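Local coordinates for putative NAD-dependent epimerase/dehydratase (Bacillus halodurans, PDB 3E8X), which binds NADP and is probably an oxidoreductase or epimerase of the atypical short-chain dehydrogenase/reductase family, though its substrate and reaction remain unknown, at residues L108-E119 with L153-L163; R193-V203 with F218-I227. One frame throughout, in Å; residues are numbered along the deposited sequence.

Interactions 1 and 2 lie on opposite sides of the chain's centre, their own centres about 24 Å apart and their nearest atoms about 8 Å apart, without touching. Interaction 1 pairs two helices on one side of the Rossmann-type sheet, against strands 125-129 and 164-174. Strand 164-174 is common ground, because in interaction 2 both strand 195-196 and strand 216-223 pair with it. The two differ in their relation to the cofactor. In interaction 1 the side chain of Ala154 stays about 10 Å from NADP, whereas residues 193-203 carry Arg197, which bonds directly to a cofactor phosphate oxygen. Interaction 1 also borders the second subunit; interaction 2 touches no other protein chain.

Interaction 1 (L108-E119 with L153-L163); sequences LWGAIKTIQEAE and LADDELKRSSL
Ile115 of helix 100-121 drives its CD1 against the last turn of helix 145-160, 3.6 Å from Leu158 N and 3.8 Å from Leu158 CB. Its other branch, CG2, packs on Leu163 CD1 and Ser161 CB. The methyl of Ala154 lets the backbones come close, with Leu108 CA and Ala154 CA 5.2 Å apart, and Ala154 CB meets Ala111 CB at 3.8 Å. The larger Leu108 lays CD1 against Leu153 CB. Glu157, CG anti to its backbone N (chi1 -175°) and bent at chi2, lays its aliphatic part across Ile112 at about a right angle, Glu157 CG 3.8 Å from Ile112 CG1.

Past the end of helix 145-160, Glu119 grips the turn. Its OE2 takes Ser162 OG at 2.7 Å through the anti lone pair, and Ser162 N at 2.9 Å on the syn side, 34° out of the carboxylate plane. An ST turn shapes this loop, Ser161 OG accepting from Leu163 N.

Further out, Arg160 holds Glu157 OE1 in a salt bridge, and Leu108 packs on Leu108 of the second subunit. The nearly parallel helices (14°) thus join through an apolar seam, while one carboxylate oxygen with two donors ties down the turn before strand 164-174.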
loop_
_atom_site.group_PDB
_atom_site.type_symbol
_atom_site.label_atom_id
_atom_site.label_comp_id
_atom_site.label_asym_id
_atom_site.label_seq_id
_atom_site.Cartn_x
_atom_site.Cartn_y
_atom_site.Cartn_z
ATOM N N LEU A 108 3.918 5.311 3.059
ATOM C CA LEU A 108 3.535 3.903 2.991
ATOM C C LEU A 108 4.773 3.010 2.890
ATOM O O LEU A 108 5.083 2.222 3.805
ATOM C CB LEU A 108 2.570 3.652 1.842
ATOM C CG LEU A 108 2.148 2.191 1.553
ATOM C CD1 LEU A 108 1.721 1.442 2.833
ATOM C CD2 LEU A 108 1.023 2.068 0.487
ATOM N N TRP A 109 5.486 3.140 1.762
ATOM C CA TRP A 109 6.598 2.258 1.440
ATOM C C TRP A 109 7.729 2.490 2.427
ATOM O O TRP A 109 8.289 1.542 2.929
ATOM C CB TRP A 109 7.010 2.479 -0.008
ATOM C CG TRP A 109 8.113 1.638 -0.543
ATOM C CD1 TRP A 109 9.275 2.085 -1.076
ATOM C CD2 TRP A 109 8.137 0.210 -0.671
ATOM N NE1 TRP A 109 10.024 1.024 -1.528
ATOM C CE2 TRP A 109 9.350 -0.136 -1.283
ATOM C CE3 TRP A 109 7.238 -0.809 -0.340
ATOM C CZ2 TRP A 109 9.699 -1.471 -1.591
ATOM C CZ3 TRP A 109 7.581 -2.134 -0.647
ATOM C CH2 TRP A 109 8.818 -2.442 -1.256
ATOM N N GLY A 110 8.024 3.755 2.746
ATOM C CA GLY A 110 9.037 4.103 3.771
ATOM C C GLY A 110 8.777 3.485 5.137
ATOM O O GLY A 110 9.690 2.972 5.776
ATOM N N ALA A 111 7.522 3.532 5.577
ATOM C CA ALA A 111 7.087 2.933 6.823
ATOM C C ALA A 111 7.249 1.443 6.790
ATOM O O ALA A 111 7.751 0.850 7.748
ATOM C CB ALA A 111 5.613 3.324 7.168
ATOM N N ILE A 112 6.836 0.833 5.682
ATOM C CA ILE A 112 6.994 -0.604 5.482
ATOM C C ILE A 112 8.455 -1.053 5.583
ATOM O O ILE A 112 8.754 -2.034 6.274
ATOM C CB ILE A 112 6.365 -1.102 4.144
ATOM C CG1 ILE A 112 4.816 -0.997 4.233
ATOM C CG2 ILE A 112 6.928 -2.517 3.794
ATOM C CD1 ILE A 112 4.024 -1.351 2.895
ATOM N N LYS A 113 9.357 -0.338 4.932
ATOM C CA LYS A 113 10.769 -0.622 5.064
ATOM C C LYS A 113 11.311 -0.378 6.485
ATOM O O LYS A 113 12.220 -1.086 6.898
ATOM C CB LYS A 113 11.576 0.140 4.009
ATOM C CG LYS A 113 11.240 -0.237 2.506
ATOM C CD LYS A 113 12.131 0.438 1.483
ATOM C CE LYS A 113 11.839 1.953 1.347
ATOM N NZ LYS A 113 12.688 2.673 0.314
ATOM N N THR A 114 10.791 0.611 7.228
ATOM C CA THR A 114 11.267 0.889 8.605
ATOM C C THR A 114 10.887 -0.248 9.542
ATOM O O THR A 114 11.654 -0.630 10.433
ATOM C CB THR A 114 10.704 2.226 9.205
ATOM O OG1 THR A 114 9.272 2.142 9.373
ATOM C CG2 THR A 114 11.070 3.399 8.335
ATOM N N ILE A 115 9.701 -0.791 9.313
ATOM C CA ILE A 115 9.192 -1.928 10.038
ATOM C C ILE A 115 10.042 -3.179 9.799
ATOM O O ILE A 115 10.380 -3.888 10.758
ATOM C CB ILE A 115 7.717 -2.236 9.626
ATOM C CG1 ILE A 115 6.791 -1.088 10.069
ATOM C CG2 ILE A 115 7.305 -3.575 10.163
ATOM C CD1 ILE A 115 5.329 -1.186 9.577
ATOM N N GLN A 116 10.356 -3.433 8.532
ATOM C CA GLN A 116 11.178 -4.567 8.152
ATOM C C GLN A 116 12.578 -4.439 8.735
ATOM O O GLN A 116 13.174 -5.417 9.201
ATOM C CB GLN A 116 11.242 -4.684 6.632
ATOM C CG GLN A 116 10.002 -5.327 6.011
ATOM C CD GLN A 116 9.984 -5.240 4.476
ATOM O OE1 GLN A 116 10.944 -4.767 3.834
ATOM N NE2 GLN A 116 8.881 -5.692 3.881
ATOM N N GLU A 117 13.110 -3.232 8.720
ATOM C CA GLU A 117 14.438 -3.010 9.298
ATOM C C GLU A 117 14.440 -3.230 10.824
ATOM O O GLU A 117 15.378 -3.788 11.327
ATOM C CB GLU A 117 14.946 -1.618 8.961
ATOM C CG GLU A 117 16.383 -1.394 9.403
ATOM C CD GLU A 117 17.373 -2.260 8.639
ATOM O OE1 GLU A 117 18.425 -2.611 9.254
ATOM O OE2 GLU A 117 17.084 -2.581 7.446
ATOM N N ALA A 118 13.392 -2.788 11.535
ATOM C CA ALA A 118 13.238 -3.045 12.961
ATOM C C ALA A 118 13.133 -4.547 13.259
ATOM O O ALA A 118 13.832 -5.023 14.154
ATOM C CB ALA A 118 12.050 -2.262 13.567
ATOM N N GLU A 119 12.313 -5.299 12.511
ATOM C CA GLU A 119 12.268 -6.765 12.662
ATOM C C GLU A 119 13.616 -7.456 12.447
ATOM O O GLU A 119 14.037 -8.293 13.266
ATOM C CB GLU A 119 11.232 -7.377 11.724
ATOM C CG GLU A 119 9.876 -6.768 11.971
ATOM C CD GLU A 119 8.740 -7.626 11.616
ATOM O OE1 GLU A 119 8.333 -7.557 10.438
ATOM O OE2 GLU A 119 8.233 -8.320 12.519
ATOM N N LEU A 153 -2.684 1.446 5.292
ATOM C CA LEU A 153 -1.994 0.242 4.839
ATOM C C LEU A 153 -0.669 0.097 5.558
ATOM O O LEU A 153 -0.220 -1.022 5.812
ATOM C CB LEU A 153 -1.835 0.223 3.327
ATOM C CG LEU A 153 -3.136 0.053 2.551
ATOM C CD1 LEU A 153 -2.856 0.227 1.037
ATOM C CD2 LEU A 153 -3.845 -1.323 2.883
ATOM N N ALA A 154 -0.057 1.215 5.923
ATOM C CA ALA A 154 1.158 1.175 6.756
ATOM C C ALA A 154 0.827 0.665 8.149
ATOM O O ALA A 154 1.552 -0.149 8.705
ATOM C CB ALA A 154 1.861 2.565 6.794
ATOM N N ASP A 155 -0.295 1.118 8.709
ATOM C CA ASP A 155 -0.771 0.630 9.993
ATOM C C ASP A 155 -1.008 -0.862 9.967
ATOM O O ASP A 155 -0.666 -1.567 10.918
ATOM C CB ASP A 155 -2.080 1.355 10.418
ATOM C CG ASP A 155 -1.855 2.793 10.852
ATOM O OD1 ASP A 155 -0.673 3.194 11.002
ATOM O OD2 ASP A 155 -2.869 3.520 11.051
ATOM N N ASP A 156 -1.592 -1.355 8.884
ATOM C CA ASP A 156 -1.858 -2.799 8.761
ATOM C C ASP A 156 -0.591 -3.653 8.664
ATOM O O ASP A 156 -0.530 -4.727 9.222
ATOM C CB ASP A 156 -2.787 -3.078 7.579
ATOM C CG ASP A 156 -4.218 -2.619 7.837
ATOM O OD1 ASP A 156 -4.587 -2.265 8.997
ATOM O OD2 ASP A 156 -4.972 -2.561 6.856
ATOM N N GLU A 157 0.413 -3.151 7.972
ATOM C CA GLU A 157 1.715 -3.795 7.938
ATOM C C GLU A 157 2.321 -3.941 9.362
ATOM O O GLU A 157 2.835 -4.987 9.740
ATOM C CB GLU A 157 2.655 -3.006 7.014
ATOM C CG GLU A 157 4.007 -3.670 6.812
ATOM C CD GLU A 157 4.020 -4.746 5.715
ATOM O OE1 GLU A 157 3.011 -4.981 4.979
ATOM O OE2 GLU A 157 5.119 -5.307 5.543
ATOM N N LEU A 158 2.249 -2.878 10.150
ATOM C CA LEU A 158 2.690 -2.893 11.552
ATOM C C LEU A 158 1.899 -3.880 12.394
ATOM O O LEU A 158 2.483 -4.643 13.174
ATOM C CB LEU A 158 2.599 -1.485 12.165
ATOM C CG LEU A 158 3.249 -1.252 13.544
ATOM C CD1 LEU A 158 4.674 -1.800 13.587
ATOM C CD2 LEU A 158 3.165 0.288 13.954
ATOM N N LYS A 159 0.586 -3.878 12.211
ATOM C CA LYS A 159 -0.280 -4.794 12.932
ATOM C C LYS A 159 -0.012 -6.266 12.600
ATOM O O LYS A 159 -0.255 -7.104 13.443
ATOM C CB LYS A 159 -1.781 -4.488 12.701
ATOM C CG LYS A 159 -2.301 -3.213 13.285
ATOM C CD LYS A 159 -3.787 -2.984 12.866
ATOM C CE LYS A 159 -4.407 -1.763 13.518
ATOM N NZ LYS A 159 -5.930 -1.740 13.434
ATOM N N ARG A 160 0.427 -6.579 11.375
ATOM C CA ARG A 160 0.830 -7.920 10.977
ATOM C C ARG A 160 2.249 -8.278 11.411
ATOM O O ARG A 160 2.646 -9.414 11.334
ATOM C CB ARG A 160 0.748 -8.082 9.450
ATOM C CG ARG A 160 -0.651 -8.116 8.850
ATOM C CD ARG A 160 -0.629 -8.504 7.370
ATOM N NE ARG A 160 0.092 -7.492 6.578
ATOM C CZ ARG A 160 -0.485 -6.473 5.952
ATOM N NH1 ARG A 160 -1.806 -6.303 5.959
ATOM N NH2 ARG A 160 0.281 -5.611 5.307
ATOM N N SER A 161 3.032 -7.306 11.851
ATOM C CA SER A 161 4.427 -7.542 12.232
ATOM C C SER A 161 4.540 -8.244 13.585
ATOM O O SER A 161 3.567 -8.425 14.304
ATOM C CB SER A 161 5.182 -6.198 12.306
ATOM O OG SER A 161 4.883 -5.491 13.499
ATOM N N SER A 162 5.763 -8.604 13.946
ATOM C CA SER A 162 6.039 -9.162 15.263
ATOM C C SER A 162 6.424 -8.108 16.309
ATOM O O SER A 162 6.864 -8.464 17.397
ATOM C CB SER A 162 7.201 -10.135 15.146
ATOM O OG SER A 162 8.394 -9.378 14.996
ATOM N N LEU A 163 6.273 -6.823 15.991
ATOM C CA LEU A 163 6.787 -5.753 16.836
ATOM C C LEU A 163 5.870 -5.407 18.019
ATOM O O LEU A 163 4.671 -5.636 17.992
ATOM C CB LEU A 163 7.062 -4.510 15.985
ATOM C CG LEU A 163 8.075 -4.628 14.846
ATOM C CD1 LEU A 163 8.116 -3.276 14.058
ATOM C CD2 LEU A 163 9.474 -5.037 15.327
#

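Interaction 2 (R193-V203 with F218-I227); sequences RSITRHDVAKV and FEVLNGDTPI. With NAP (NADP nicotinamide-adenine-dinucleotide phosphate), chain B.
Asn222 of strand 216-223 carries most of the polar contact with residues 193-203. Its backbone N donates to Ser194 O at 3.0 Å. Its side chain works with both ends of the amide: OD1 accepts from Thr196 N at 2.9 Å, and ND2 gives a nearly straight bond (165°) to Asp199 OD2 at 2.7 Å. The carboxylate and amide planes stand 82° apart, and ND2 meets OD2 from above the carboxylate plane while Thr196 OG1, 2.7 Å from Asp199 OD2, comes from the opposite face. Thr196 is also the N-cap of helix 197-207, its OG1 accepting from Asp199 N; chi1 of 74° sets the hydroxyl where it can serve both roles. Thr179 N and Gly180 N add further bonds to the Asp199 carboxylate, and Lys181 O takes a second bond from Asn222 ND2. With an alanine in place of Asn222, Thr196 N is likely to lose its side-chain acceptor, and Asp199 OD2 and Lys181 O one donor each.

In the conformer described, the Arg193 guanidinium lies with one face over Asn222 O, offset toward the rim, without a hydrogen bond.

Among apolar contacts, beta-branched Ile195, Val203, Val220 and Ile227 pack together, with the Phe218 edge and the aliphatic base of Lys202 at the margins. Ile195 CD1 packs on Val220 CG2 at 3.8 Å; Val203 CG1 reaches the edge of the Phe218 ring, 4.0 Å from CZ; and Ile227 CD1 presses on Lys202 CB at 3.6 Å.

For the cofactor, Arg197 in the first turn bonds through NE to NADP O1N at 2.6 Å, while Asn175 OD1 holds its guanidinium through NH1. The Thr196-Asp199-Asn222 network fixes the start of the helix from which Arg197 reaches the phosphate, which is consistent with a second-shell part.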
loop_
_atom_site.group_PDB
_atom_site.type_symbol
_atom_site.label_atom_id
_atom_site.label_comp_id
_atom_site.label_asym_id
_atom_site.label_seq_id
_atom_site.Cartn_x
_atom_site.Cartn_y
_atom_site.Cartn_z
ATOM N N ARG A 193 -12.934 18.070 16.785
ATOM C CA ARG A 193 -11.850 18.785 17.432
ATOM C C ARG A 193 -10.529 18.487 16.716
ATOM O O ARG A 193 -10.449 17.595 15.867
ATOM C CB ARG A 193 -11.769 18.408 18.928
ATOM C CG ARG A 193 -12.884 19.040 19.794
ATOM C CD ARG A 193 -12.523 19.136 21.304
ATOM N NE ARG A 193 -11.389 20.033 21.597
ATOM C CZ ARG A 193 -11.092 20.529 22.804
ATOM N NH1 ARG A 193 -11.844 20.249 23.868
ATOM N NH2 ARG A 193 -10.028 21.311 22.944
ATOM N N SER A 194 -9.523 19.272 17.070
ATOM C CA SER A 194 -8.143 19.194 16.600
ATOM C C SER A 194 -7.239 18.700 17.717
ATOM O O SER A 194 -7.687 18.515 18.852
ATOM C CB SER A 194 -7.674 20.601 16.216
ATOM O OG SER A 194 -7.687 20.794 14.835
ATOM N N ILE A 195 -5.947 18.526 17.417
ATOM C CA ILE A 195 -4.971 18.325 18.473
ATOM C C ILE A 195 -3.706 19.102 18.104
ATOM O O ILE A 195 -3.303 19.108 16.946
ATOM C CB ILE A 195 -4.655 16.783 18.773
ATOM C CG1 ILE A 195 -3.717 16.651 20.005
ATOM C CG2 ILE A 195 -4.105 15.987 17.501
ATOM C CD1 ILE A 195 -3.664 15.248 20.595
ATOM N N THR A 196 -3.087 19.743 19.093
ATOM C CA THR A 196 -1.848 20.452 18.830
ATOM C C THR A 196 -0.714 19.447 18.551
ATOM O O THR A 196 -0.689 18.349 19.087
ATOM C CB THR A 196 -1.447 21.471 19.934
ATOM O OG1 THR A 196 -0.969 20.804 21.108
ATOM C CG2 THR A 196 -2.597 22.417 20.280
ATOM N N ARG A 197 0.208 19.831 17.695
ATOM C CA ARG A 197 1.389 19.017 17.459
ATOM C C ARG A 197 2.245 18.799 18.737
ATOM O O ARG A 197 2.897 17.746 18.885
ATOM C CB ARG A 197 2.212 19.636 16.337
ATOM C CG ARG A 197 1.579 19.526 14.975
ATOM C CD ARG A 197 2.501 20.089 13.880
ATOM N NE ARG A 197 2.020 19.761 12.542
ATOM C CZ ARG A 197 1.062 20.420 11.915
ATOM N NH1 ARG A 197 0.504 21.491 12.451
ATOM N NH2 ARG A 197 0.684 20.023 10.720
ATOM N N HIS A 198 2.279 19.803 19.616
ATOM C CA HIS A 198 2.970 19.708 20.907
ATOM C C HIS A 198 2.411 18.525 21.711
ATOM O O HIS A 198 3.150 17.740 22.263
ATOM C CB HIS A 198 2.790 20.959 21.766
ATOM C CG HIS A 198 3.728 22.072 21.458
ATOM N ND1 HIS A 198 5.075 22.010 21.750
ATOM C CD2 HIS A 198 3.508 23.304 20.919
ATOM C CE1 HIS A 198 5.650 23.144 21.371
ATOM N NE2 HIS A 198 4.721 23.956 20.885
ATOM N N ASP A 199 1.094 18.428 21.750
ATOM C CA ASP A 199 0.413 17.458 22.549
ATOM C C ASP A 199 0.544 16.058 21.979
ATOM O O ASP A 199 0.664 15.115 22.744
ATOM C CB ASP A 199 -1.053 17.865 22.781
ATOM C CG ASP A 199 -1.212 19.047 23.737
ATOM O OD1 ASP A 199 -0.500 19.067 24.783
ATOM O OD2 ASP A 199 -2.091 19.932 23.448
ATOM N N VAL A 200 0.562 15.908 20.649
ATOM C CA VAL A 200 0.857 14.630 20.000
ATOM C C VAL A 200 2.232 14.168 20.448
ATOM O O VAL A 200 2.401 13.009 20.794
ATOM C CB VAL A 200 0.818 14.718 18.427
ATOM C CG1 VAL A 200 1.234 13.375 17.753
ATOM C CG2 VAL A 200 -0.550 15.176 17.968
ATOM N N ALA A 201 3.215 15.079 20.420
ATOM C CA ALA A 201 4.561 14.730 20.815
ATOM C C ALA A 201 4.578 14.231 22.282
ATOM O O ALA A 201 5.274 13.271 22.602
ATOM C CB ALA A 201 5.548 15.896 20.576
ATOM N N LYS A 202 3.850 14.936 23.154
ATOM C CA LYS A 202 3.722 14.596 24.567
ATOM C C LYS A 202 3.112 13.204 24.770
ATOM O O LYS A 202 3.571 12.432 25.606
ATOM C CB LYS A 202 2.878 15.658 25.298
ATOM C CG LYS A 202 3.639 16.875 25.721
ATOM C CD LYS A 202 2.715 17.933 26.325
ATOM C CE LYS A 202 3.337 19.325 26.354
ATOM N NZ LYS A 202 4.609 19.354 27.109
ATOM N N VAL A 203 2.064 12.899 24.024
ATOM C CA VAL A 203 1.454 11.592 24.045
ATOM C C VAL A 203 2.448 10.474 23.666
ATOM O O VAL A 203 2.578 9.500 24.374
ATOM C CB VAL A 203 0.221 11.522 23.120
ATOM C CG1 VAL A 203 -0.289 10.073 23.019
ATOM C CG2 VAL A 203 -0.888 12.469 23.626
ATOM N N PHE A 218 -5.057 3.713 18.872
ATOM C CA PHE A 218 -6.065 4.667 19.361
ATOM C C PHE A 218 -6.004 5.982 18.629
ATOM O O PHE A 218 -4.941 6.423 18.167
ATOM C CB PHE A 218 -5.957 4.870 20.929
ATOM C CG PHE A 218 -4.689 5.550 21.362
ATOM C CD1 PHE A 218 -4.650 6.922 21.533
ATOM C CD2 PHE A 218 -3.512 4.826 21.489
ATOM C CE1 PHE A 218 -3.452 7.564 21.885
ATOM C CE2 PHE A 218 -2.324 5.453 21.819
ATOM C CZ PHE A 218 -2.297 6.812 22.032
ATOM N N GLU A 219 -7.156 6.643 18.611
ATOM C CA GLU A 219 -7.283 8.021 18.106
ATOM C C GLU A 219 -7.170 9.031 19.272
ATOM O O GLU A 219 -7.545 8.727 20.396
ATOM C CB GLU A 219 -8.588 8.183 17.321
ATOM C CG GLU A 219 -8.657 7.234 16.110
ATOM C CD GLU A 219 -10.026 7.188 15.419
ATOM O OE1 GLU A 219 -10.899 8.053 15.718
ATOM O OE2 GLU A 219 -10.213 6.264 14.586
ATOM N N VAL A 220 -6.591 10.200 18.995
ATOM C CA VAL A 220 -6.321 11.197 20.038
ATOM C C VAL A 220 -6.638 12.614 19.564
ATOM O O VAL A 220 -6.194 13.022 18.482
ATOM C CB VAL A 220 -4.882 11.032 20.661
ATOM C CG1 VAL A 220 -3.738 11.223 19.639
ATOM C CG2 VAL A 220 -4.760 11.905 21.945
ATOM N N LEU A 221 -7.479 13.316 20.360
ATOM C CA LEU A 221 -7.844 14.715 20.163
ATOM C C LEU A 221 -7.442 15.523 21.391
ATOM O O LEU A 221 -7.136 14.953 22.442
ATOM C CB LEU A 221 -9.365 14.838 19.918
ATOM C CG LEU A 221 -9.939 14.006 18.734
ATOM C CD1 LEU A 221 -11.459 14.096 18.635
ATOM C CD2 LEU A 221 -9.261 14.381 17.406
ATOM N N ASN A 222 -7.411 16.860 21.291
ATOM C CA ASN A 222 -7.349 17.656 22.534
ATOM C C ASN A 222 -8.686 17.485 23.220
ATOM O O ASN A 222 -9.707 17.293 22.580
ATOM C CB ASN A 222 -7.022 19.160 22.330
ATOM C CG ASN A 222 -5.503 19.450 22.200
ATOM O OD1 ASN A 222 -5.095 20.002 21.198
ATOM N ND2 ASN A 222 -4.685 19.112 23.226
ATOM N N GLY A 223 -8.659 17.565 24.537
ATOM C CA GLY A 223 -9.827 17.307 25.387
ATOM C C GLY A 223 -9.528 17.755 26.815
ATOM O O GLY A 223 -8.821 18.760 27.023
ATOM N N ASP A 224 -9.978 16.978 27.787
ATOM C CA ASP A 224 -9.963 17.417 29.170
ATOM C C ASP A 224 -9.137 16.597 30.145
ATOM O O ASP A 224 -9.000 16.972 31.300
ATOM C CB ASP A 224 -11.399 17.479 29.646
ATOM C CG ASP A 224 -12.166 18.635 29.002
ATOM O OD1 ASP A 224 -11.548 19.697 28.688
ATOM O OD2 ASP A 224 -13.392 18.487 28.799
ATOM N N THR A 225 -8.578 15.489 29.696
ATOM C CA THR A 225 -7.907 14.592 30.581
ATOM C C THR A 225 -6.396 14.786 30.433
ATOM O O THR A 225 -5.863 14.754 29.332
ATOM C CB THR A 225 -8.254 13.133 30.274
ATOM O OG1 THR A 225 -9.667 12.990 30.154
ATOM C CG2 THR A 225 -7.694 12.192 31.333
ATOM N N PRO A 226 -5.698 14.971 31.560
ATOM C CA PRO A 226 -4.242 15.052 31.482
ATOM C C PRO A 226 -3.601 13.841 30.775
ATOM O O PRO A 226 -3.990 12.716 31.019
ATOM C CB PRO A 226 -3.826 15.164 32.953
ATOM C CG PRO A 226 -5.009 15.829 33.625
ATOM C CD PRO A 226 -6.195 15.183 32.939
ATOM N N ILE A 227 -2.603 14.100 29.933
ATOM C CA ILE A 227 -1.945 13.092 29.109
ATOM C C ILE A 227 -1.395 11.876 29.901
ATOM O O ILE A 227 -1.522 10.764 29.467
ATOM C CB ILE A 227 -0.802 13.756 28.220
ATOM C CG1 ILE A 227 -1.425 14.593 27.086
ATOM C CG2 ILE A 227 0.178 12.668 27.666
ATOM C CD1 ILE A 227 -0.521 15.644 26.451
HETATM P PA NAP B . 5.965 17.339 8.778
HETATM O O1A NAP B . 5.661 17.355 7.276
HETATM O O2A NAP B . 6.277 18.634 9.495
HETATM O O5B NAP B . 7.118 16.222 8.990
HETATM C C5B NAP B . 7.529 15.294 7.969
HETATM C C4B NAP B . 9.032 15.020 7.975
HETATM O O4B NAP B . 9.256 13.909 7.089
HETATM C C3B NAP B . 9.927 16.179 7.467
HETATM O O3B NAP B . 10.912 16.622 8.418
HETATM C C2B NAP B . 10.652 15.603 6.262
HETATM O O2B NAP B . 12.030 16.013 6.079
HETATM C C1B NAP B . 10.562 14.096 6.552
HETATM N N9A NAP B . 10.850 13.327 5.315
HETATM C C8A NAP B . 10.285 13.505 4.110
HETATM N N7A NAP B . 10.849 12.647 3.237
HETATM C C5A NAP B . 11.769 11.930 3.913
HETATM C C6A NAP B . 12.659 10.911 3.560
HETATM N N6A NAP B . 12.693 10.449 2.293
HETATM N N1A NAP B . 13.510 10.392 4.475
HETATM C C2A NAP B . 13.487 10.848 5.728
HETATM N N3A NAP B . 12.645 11.831 6.108
HETATM C C4A NAP B . 11.775 12.382 5.220
HETATM O O3 NAP B . 4.666 16.664 9.512
HETATM P PN NAP B . 4.123 16.906 11.034
HETATM O O1N NAP B . 3.187 18.081 10.970
HETATM O O2N NAP B . 5.326 16.765 11.939
HETATM O O5D NAP B . 3.084 15.708 11.285
HETATM C C5D NAP B . 3.537 14.395 11.592
HETATM C C4D NAP B . 2.645 13.418 10.848
HETATM O O4D NAP B . 1.289 13.505 11.288
HETATM C C3D NAP B . 2.620 13.709 9.354
HETATM O O3D NAP B . 3.747 13.070 8.737
HETATM C C2D NAP B . 1.224 13.256 8.913
HETATM O O2D NAP B . 1.238 12.035 8.205
HETATM C C1D NAP B . 0.426 13.066 10.224
HETATM N N1N NAP B . -0.897 13.762 10.298
HETATM C C2N NAP B . -1.076 15.036 9.873
HETATM C C3N NAP B . -2.342 15.652 9.981
HETATM C C7N NAP B . -2.589 17.083 9.559
HETATM O O7N NAP B . -3.604 17.663 9.985
HETATM N N7N NAP B . -1.673 17.696 8.789
HETATM C C4N NAP B . -3.407 14.934 10.531
HETATM C C5N NAP B . -3.194 13.637 10.963
HETATM C C6N NAP B . -1.930 13.084 10.835
HETATM P P2B NAP B . 12.520 17.516 5.651
HETATM O O1X NAP B . 12.660 18.290 6.935
HETATM O O2X NAP B . 13.867 17.278 4.975
HETATM O O3X NAP B . 11.391 18.027 4.782
#